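Local coordinates for GRAS family transcription factor containing protein, expressed (Oryza sativa Japonica Group, PDB 5HYZ), which probably acts as a plant transcription factor that binds DNA through its GRAS domain, works as a homodimer and contributes to abiotic stress resistance, at residues A36-P39 / S40-L43; A162-T165 / R166-F170; A249-V252 / D253-N257. One frame throughout, in Å; residues are numbered along the deposited sequence.

Contact 1. Residues A36-P39 / S40-L43; sequences AGDP and SERL
Asp38 and Glu41 meet in a capping box that opens helix 39-57, in the predicted first leucine-repeat region (LRI) of the GRAS domain. Each takes the other's backbone N-H: Glu41 N gives to Asp38 OD1 at 2.9 Å, nearly in line with the CG-OD1 bond, and Asp38 N gives to Glu41 OE1 at 2.7 Å, reaching that oxygen on its anti side. With chi1 of 72°, Asp38 places CG between its own N and carbonyl carbon, which folds the carboxylate back over the first turn. The two side chains cross at about a right angle. Ser40 OG donates a second bond to Asp38 OD1, 2.9 Å long, from the syn side and tilted out of the carboxylate plane. OD1 is thus gripped by two donors, while OE1 holds the backbone N of Asp38. The price is that OD1 sits 3.6 Å from Glu41 OE1, and the N-H donors facing both oxygens probably offset that like-charge contact.

The tight side is that of Leu43 and Arg42. Leu43 packs against helix 251-272 and against Leu5 of helix 3-16, while its backbone N continues the helix by bonding to Pro39 O. Arg42 is buried too, and its NH2 forms a salt bridge with Glu284. On the looser side lie the loop residues, with Ala36 exposed; Gly37 and the capping pair are only partly buried. Arg42 spans the two. Its chain bends at chi3 (92°), bringing the guanidinium back along the loop, with Ala36 CA over one of its faces. At its edge, NH1 donates to a lone pair of Gly37 O at 3.1 Å, and that oxygen lies just 5° out of the guanidinium plane.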
loop_
_atom_site.group_PDB
_atom_site.type_symbol
_atom_site.label_atom_id
_atom_site.label_comp_id
_atom_site.label_asym_id
_atom_site.label_seq_id
_atom_site.Cartn_x
_atom_site.Cartn_y
_atom_site.Cartn_z
ATOM N N ALA A 36 -19.295 9.325 -18.768
ATOM C CA ALA A 36 -19.213 7.871 -18.570
ATOM C C ALA A 36 -18.308 7.185 -19.582
ATOM O O ALA A 36 -18.201 5.967 -19.576
ATOM C CB ALA A 36 -20.626 7.234 -18.605
ATOM N N GLY A 37 -17.661 7.956 -20.448
ATOM C CA GLY A 37 -16.860 7.395 -21.525
ATOM C C GLY A 37 -15.380 7.226 -21.185
ATOM O O GLY A 37 -15.056 6.933 -20.045
ATOM N N ASP A 38 -14.493 7.422 -22.151
ATOM C CA ASP A 38 -13.069 7.229 -21.889
ATOM C C ASP A 38 -12.523 8.516 -21.237
ATOM O O ASP A 38 -13.243 9.516 -21.165
ATOM C CB ASP A 38 -12.329 6.819 -23.177
ATOM C CG ASP A 38 -12.171 7.940 -24.172
ATOM O OD1 ASP A 38 -12.384 9.121 -23.838
ATOM O OD2 ASP A 38 -11.827 7.633 -25.333
ATOM N N PRO A 39 -11.272 8.491 -20.741
ATOM C CA PRO A 39 -10.757 9.684 -20.049
ATOM C C PRO A 39 -10.871 10.995 -20.835
ATOM O O PRO A 39 -11.239 12.017 -20.230
ATOM C CB PRO A 39 -9.272 9.337 -19.806
ATOM C CG PRO A 39 -9.265 7.880 -19.663
ATOM C CD PRO A 39 -10.332 7.355 -20.638
ATOM N N SER A 40 -10.583 11.000 -22.128
ATOM C CA SER A 40 -10.638 12.252 -22.863
ATOM C C SER A 40 -12.099 12.760 -22.978
ATOM O O SER A 40 -12.339 13.970 -22.924
ATOM C CB SER A 40 -9.992 12.093 -24.235
ATOM O OG SER A 40 -10.779 11.230 -25.023
ATOM N N GLU A 41 -13.054 11.830 -23.108
ATOM C CA GLU A 41 -14.489 12.178 -23.125
ATOM C C GLU A 41 -14.976 12.737 -21.799
ATOM O O GLU A 41 -15.754 13.700 -21.771
ATOM C CB GLU A 41 -15.353 10.957 -23.518
ATOM C CG GLU A 41 -15.069 10.502 -24.965
ATOM C CD GLU A 41 -15.683 9.142 -25.302
ATOM O OE1 GLU A 41 -15.810 8.286 -24.402
ATOM O OE2 GLU A 41 -16.049 8.950 -26.472
ATOM N N ARG A 42 -14.538 12.143 -20.689
ATOM C CA ARG A 42 -14.925 12.644 -19.381
ATOM C C ARG A 42 -14.316 14.019 -19.115
ATOM O O ARG A 42 -14.965 14.943 -18.610
ATOM C CB ARG A 42 -14.512 11.628 -18.304
ATOM C CG ARG A 42 -15.279 10.333 -18.526
ATOM C CD ARG A 42 -14.678 9.048 -18.066
ATOM N NE ARG A 42 -15.093 8.723 -16.738
ATOM C CZ ARG A 42 -15.708 7.614 -16.328
ATOM N NH1 ARG A 42 -16.073 6.622 -17.126
ATOM N NH2 ARG A 42 -16.002 7.552 -15.050
ATOM N N LEU A 43 -13.035 14.130 -19.459
ATOM C CA LEU A 43 -12.316 15.389 -19.310
ATOM C C LEU A 43 -13.019 16.530 -20.078
ATOM O O LEU A 43 -13.277 17.609 -19.545
ATOM C CB LEU A 43 -10.855 15.190 -19.782
ATOM C CG LEU A 43 -9.947 16.411 -19.634
ATOM C CD1 LEU A 43 -9.523 16.566 -18.189
ATOM C CD2 LEU A 43 -8.728 16.243 -20.498
#

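Contact 2. Residues A162-T165 / R166-F170; sequences ATNT and RLRDF
Asn164 and Arg168, one turn apart on helix 157-174, are joined twice. Arg168 N gives to Asn164 O in the ordinary helical bond, and Arg168 NE gives to Asn164 OD1 at 2.6 Å. The side-chain bond is short but bent, with an N-H...O angle of 136°. OD1 lies near the guanidinium plane, at its edge, while the amide is turned 36° against that plane. Asn164 carries CG anti to its N (chi1 -167°), which lets the amide run alongside the extended arginine. The far end of the guanidinium is also used: NH2 donates to Phe180 O on strand 177-182.

The other main-chain carbonyls are met in turn. Ala162 O accepts from Arg166 N, Thr163 O from Leu167 N and Thr165 O from Asp169 N, all at 2.9 Å. Thr163 OG1 bonds to Ser159 O, one turn back, while its CG2 lies 3.9 Å from Leu167 CD1, the two side chains pointing the same way. Arg166 swings away from its neighbours; its NH2 donates to Trp341 O of the second subunit, and the guanidinium makes a cation-pi contact with that tryptophan. Leu167 and Phe170 pack on helix 122-132. This is the helix of a beta-alpha-beta unit between parallel strands 141-148 and 177-182, as in a Rossmann-like fold, with one flank turned to the dimer partner.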
loop_
_atom_site.group_PDB
_atom_site.type_symbol
_atom_site.label_atom_id
_atom_site.label_comp_id
_atom_site.label_asym_id
_atom_site.label_seq_id
_atom_site.Cartn_x
_atom_site.Cartn_y
_atom_site.Cartn_z
ATOM N N ALA A 162 -10.767 11.641 16.659
ATOM C CA ALA A 162 -10.494 10.232 16.387
ATOM C C ALA A 162 -9.032 10.025 15.939
ATOM O O ALA A 162 -8.421 9.034 16.286
ATOM C CB ALA A 162 -11.466 9.682 15.324
ATOM N N THR A 163 -8.542 10.943 15.116
ATOM C CA THR A 163 -7.116 10.893 14.693
ATOM C C THR A 163 -6.167 11.043 15.895
ATOM O O THR A 163 -5.155 10.386 16.019
ATOM C CB THR A 163 -6.846 11.995 13.669
ATOM O OG1 THR A 163 -7.559 11.715 12.472
ATOM C CG2 THR A 163 -5.331 12.206 13.378
ATOM N N ASN A 164 -6.489 11.976 16.786
ATOM C CA ASN A 164 -5.729 12.127 17.992
ATOM C C ASN A 164 -5.637 10.838 18.777
ATOM O O ASN A 164 -4.554 10.378 19.156
ATOM C CB ASN A 164 -6.424 13.263 18.823
ATOM C CG ASN A 164 -5.601 13.774 19.978
ATOM O OD1 ASN A 164 -4.665 13.147 20.430
ATOM N ND2 ASN A 164 -6.019 14.956 20.525
ATOM N N THR A 165 -6.797 10.243 19.041
ATOM C CA THR A 165 -6.824 8.971 19.748
ATOM C C THR A 165 -6.025 7.901 19.051
ATOM O O THR A 165 -5.219 7.222 19.671
ATOM C CB THR A 165 -8.270 8.497 19.918
ATOM O OG1 THR A 165 -8.858 9.438 20.839
ATOM C CG2 THR A 165 -8.312 7.119 20.559
ATOM N N ARG A 166 -6.215 7.822 17.745
ATOM C CA ARG A 166 -5.515 6.782 17.009
ATOM C C ARG A 166 -3.993 6.955 17.048
ATOM O O ARG A 166 -3.251 5.978 17.227
ATOM C CB ARG A 166 -6.052 6.779 15.579
ATOM C CG ARG A 166 -6.200 5.442 15.019
ATOM C CD ARG A 166 -6.800 5.446 13.600
ATOM N NE ARG A 166 -6.462 4.152 13.016
ATOM C CZ ARG A 166 -6.644 3.832 11.743
ATOM N NH1 ARG A 166 -7.146 4.726 10.915
ATOM N NH2 ARG A 166 -6.307 2.632 11.322
ATOM N N LEU A 167 -3.509 8.193 16.884
ATOM C CA LEU A 167 -2.076 8.425 16.955
ATOM C C LEU A 167 -1.500 8.206 18.349
ATOM O O LEU A 167 -0.398 7.690 18.523
ATOM C CB LEU A 167 -1.686 9.852 16.526
ATOM C CG LEU A 167 -1.908 10.100 15.025
ATOM C CD1 LEU A 167 -1.721 11.624 14.755
ATOM C CD2 LEU A 167 -0.813 9.303 14.233
ATOM N N ARG A 168 -2.259 8.600 19.387
ATOM C CA ARG A 168 -1.754 8.380 20.739
ATOM C C ARG A 168 -1.696 6.885 21.062
ATOM O O ARG A 168 -0.733 6.430 21.687
ATOM C CB ARG A 168 -2.673 9.117 21.770
ATOM C CG ARG A 168 -2.422 10.637 21.781
ATOM C CD ARG A 168 -3.551 11.368 22.696
ATOM N NE ARG A 168 -3.326 12.852 22.694
ATOM C CZ ARG A 168 -2.477 13.460 23.501
ATOM N NH1 ARG A 168 -1.762 12.745 24.391
ATOM N NH2 ARG A 168 -2.341 14.780 23.425
ATOM N N ASP A 169 -2.689 6.117 20.594
ATOM C CA ASP A 169 -2.658 4.635 20.823
ATOM C C ASP A 169 -1.446 4.020 20.104
ATOM O O ASP A 169 -0.722 3.131 20.608
ATOM C CB ASP A 169 -3.952 3.955 20.353
ATOM C CG ASP A 169 -5.162 4.295 21.256
ATOM O OD1 ASP A 169 -4.963 4.856 22.363
ATOM O OD2 ASP A 169 -6.298 4.038 20.819
ATOM N N PHE A 170 -1.178 4.548 18.893
ATOM C CA PHE A 170 -0.014 4.030 18.139
ATOM C C PHE A 170 1.314 4.312 18.805
ATOM O O PHE A 170 2.240 3.453 18.905
ATOM C CB PHE A 170 -0.068 4.652 16.722
ATOM C CG PHE A 170 0.931 4.049 15.743
ATOM C CD1 PHE A 170 0.676 2.821 15.183
ATOM C CD2 PHE A 170 2.107 4.740 15.392
ATOM C CE1 PHE A 170 1.571 2.249 14.305
ATOM C CE2 PHE A 170 3.037 4.142 14.512
ATOM C CZ PHE A 170 2.723 2.910 13.958
#

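Contact 3. Residues A249-V252 / D253-N257; sequences AGFV and DRFAN
Phe251 and Phe255, a turn apart at the start of helix 251-272, send their rings out side by side in the same direction. Both have CG anti to the backbone N, which swings the rings off the same flank of the helix. With their planes 61° apart, the rings form an oblique pair. Their centroids are separated by 5.8 Å. Closest approach is Phe251 CZ to Phe255 CD2 at 3.7 Å, while Phe255 CB lies over one face of the Phe251 ring, displaced toward its rim. Here, in the predicted PFYRE region of the GRAS domain, the helix start packs on helices 3-16 and 39-57. On the latter, Phe47 meets Phe255 edge-to-face and Arg54 makes a cation-pi contact with Phe251.

Arg254 crosses Phe251 at about a right angle, its guanidinium turned 70° to the ring. NH2 comes up at the ring edge, 4.1 Å from Phe251 CD1, and Phe251 CA lies over one guanidinium face. The bend at chi3 (-47°) doubles the chain back toward the start of the helix, where NH1 donates to Ala249 O at 3.1 Å, an oxygen almost exactly in the guanidinium plane. NE gives to Ala295 O and NH2 forms a salt bridge with Glu300.

At the exposed end, Gly250 is the N-cap and has no side chain to cap with. Asp253 comes in through a water instead: the water accepts from Gly250 N at 2.8 Å and donates to Asp253 OD2 at 2.7 Å. The Asp253 carboxylate, near the N-terminal end of the helix, probably interacts favourably with the helix dipole. The positive charge of buried Arg254 is probably balanced by Glu300 and eased by the carbonyls of Ala249 and Ala295, which joins the helix start to residues 295-300.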
loop_
_atom_site.group_PDB
_atom_site.type_symbol
_atom_site.label_atom_id
_atom_site.label_comp_id
_atom_site.label_asym_id
_atom_site.label_seq_id
_atom_site.Cartn_x
_atom_site.Cartn_y
_atom_site.Cartn_z
ATOM N N ALA A 249 -1.481 33.247 -14.569
ATOM C CA ALA A 249 -1.539 33.125 -16.014
ATOM C C ALA A 249 -2.954 33.584 -16.484
ATOM O O ALA A 249 -3.925 33.566 -15.703
ATOM C CB ALA A 249 -1.252 31.723 -16.452
ATOM N N GLY A 250 -3.061 34.013 -17.735
ATOM C CA GLY A 250 -4.347 34.483 -18.237
ATOM C C GLY A 250 -5.197 33.282 -18.615
ATOM O O GLY A 250 -4.730 32.128 -18.589
ATOM N N PHE A 251 -6.447 33.548 -18.980
ATOM C CA PHE A 251 -7.406 32.464 -19.190
ATOM C C PHE A 251 -6.983 31.453 -20.231
ATOM O O PHE A 251 -7.086 30.264 -19.988
ATOM C CB PHE A 251 -8.785 33.012 -19.580
ATOM C CG PHE A 251 -9.717 31.941 -20.064
ATOM C CD1 PHE A 251 -10.323 31.085 -19.148
ATOM C CD2 PHE A 251 -9.969 31.769 -21.426
ATOM C CE1 PHE A 251 -11.197 30.051 -19.597
ATOM C CE2 PHE A 251 -10.827 30.758 -21.872
ATOM C CZ PHE A 251 -11.451 29.915 -20.939
ATOM N N VAL A 252 -6.517 31.863 -21.408
ATOM C CA VAL A 252 -6.218 30.841 -22.419
ATOM C C VAL A 252 -5.067 29.889 -21.996
ATOM O O VAL A 252 -5.122 28.652 -22.194
ATOM C CB VAL A 252 -5.859 31.483 -23.784
ATOM C CG1 VAL A 252 -5.291 30.459 -24.744
ATOM C CG2 VAL A 252 -7.091 32.194 -24.392
ATOM N N ASP A 253 -4.031 30.467 -21.383
ATOM C CA ASP A 253 -2.943 29.644 -20.819
ATOM C C ASP A 253 -3.415 28.768 -19.662
ATOM O O ASP A 253 -3.011 27.600 -19.578
ATOM C CB ASP A 253 -1.780 30.519 -20.327
ATOM C CG ASP A 253 -0.990 31.131 -21.468
ATOM O OD1 ASP A 253 -0.741 30.407 -22.440
ATOM O OD2 ASP A 253 -0.636 32.324 -21.389
ATOM N N ARG A 254 -4.257 29.307 -18.777
ATOM C CA ARG A 254 -4.734 28.500 -17.634
ATOM C C ARG A 254 -5.540 27.359 -18.129
ATOM O O ARG A 254 -5.449 26.263 -17.604
ATOM C CB ARG A 254 -5.621 29.258 -16.641
ATOM C CG ARG A 254 -4.959 30.282 -15.743
ATOM C CD ARG A 254 -5.796 30.544 -14.497
ATOM N NE ARG A 254 -7.241 30.780 -14.723
ATOM C CZ ARG A 254 -7.757 31.917 -15.193
ATOM N NH1 ARG A 254 -6.969 32.943 -15.538
ATOM N NH2 ARG A 254 -9.074 32.040 -15.328
ATOM N N PHE A 255 -6.406 27.634 -19.104
ATOM C CA PHE A 255 -7.204 26.543 -19.690
ATOM C C PHE A 255 -6.348 25.461 -20.287
ATOM O O PHE A 255 -6.579 24.265 -20.045
ATOM C CB PHE A 255 -8.196 27.161 -20.721
ATOM C CG PHE A 255 -9.219 26.187 -21.251
ATOM C CD1 PHE A 255 -8.842 25.216 -22.186
ATOM C CD2 PHE A 255 -10.549 26.288 -20.861
ATOM C CE1 PHE A 255 -9.770 24.343 -22.701
ATOM C CE2 PHE A 255 -11.508 25.414 -21.374
ATOM C CZ PHE A 255 -11.106 24.439 -22.305
ATOM N N ALA A 256 -5.331 25.834 -21.074
ATOM C CA ALA A 256 -4.441 24.821 -21.611
ATOM C C ALA A 256 -3.644 24.012 -20.533
ATOM O O ALA A 256 -3.503 22.796 -20.628
ATOM C CB ALA A 256 -3.448 25.471 -22.598
ATOM N N ASN A 257 -3.142 24.735 -19.529
ATOM C CA ASN A 257 -2.366 24.118 -18.445
ATOM C C ASN A 257 -3.248 23.106 -17.683
ATOM O O ASN A 257 -2.866 21.976 -17.387
ATOM C CB ASN A 257 -1.881 25.225 -17.494
ATOM C CG ASN A 257 -0.812 26.132 -18.121
ATOM O OD1 ASN A 257 -0.317 25.832 -19.194
ATOM N ND2 ASN A 257 -0.495 27.261 -17.472
HETATM O O HOH W 1 -0.764 34.083 -19.318
#

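Overall arrangement
All three are local contacts along the chain: contacts 1 and 3 at helix starts, contact 2 within a helix. Contact 1 starts helix 39-57 and contact 3 helix 251-272; each packs on the other's helix and both touch helix 3-16, with centres about 21 Å apart. Burial is mixed: Arg42 and Leu43, like Arg254 and Phe255, are buried beside exposed Ala36 and Gly250. In contact 2 Thr163, Leu167 and Phe170 face inward, with Thr165 and Asp169 exposed. It lies in the Rossmann-like part and alone touches the second subunit. Capping side chains serve contact 1 and a water bridge contact 3, whereas contact 2 adds one side-chain bond to regular backbone pairing.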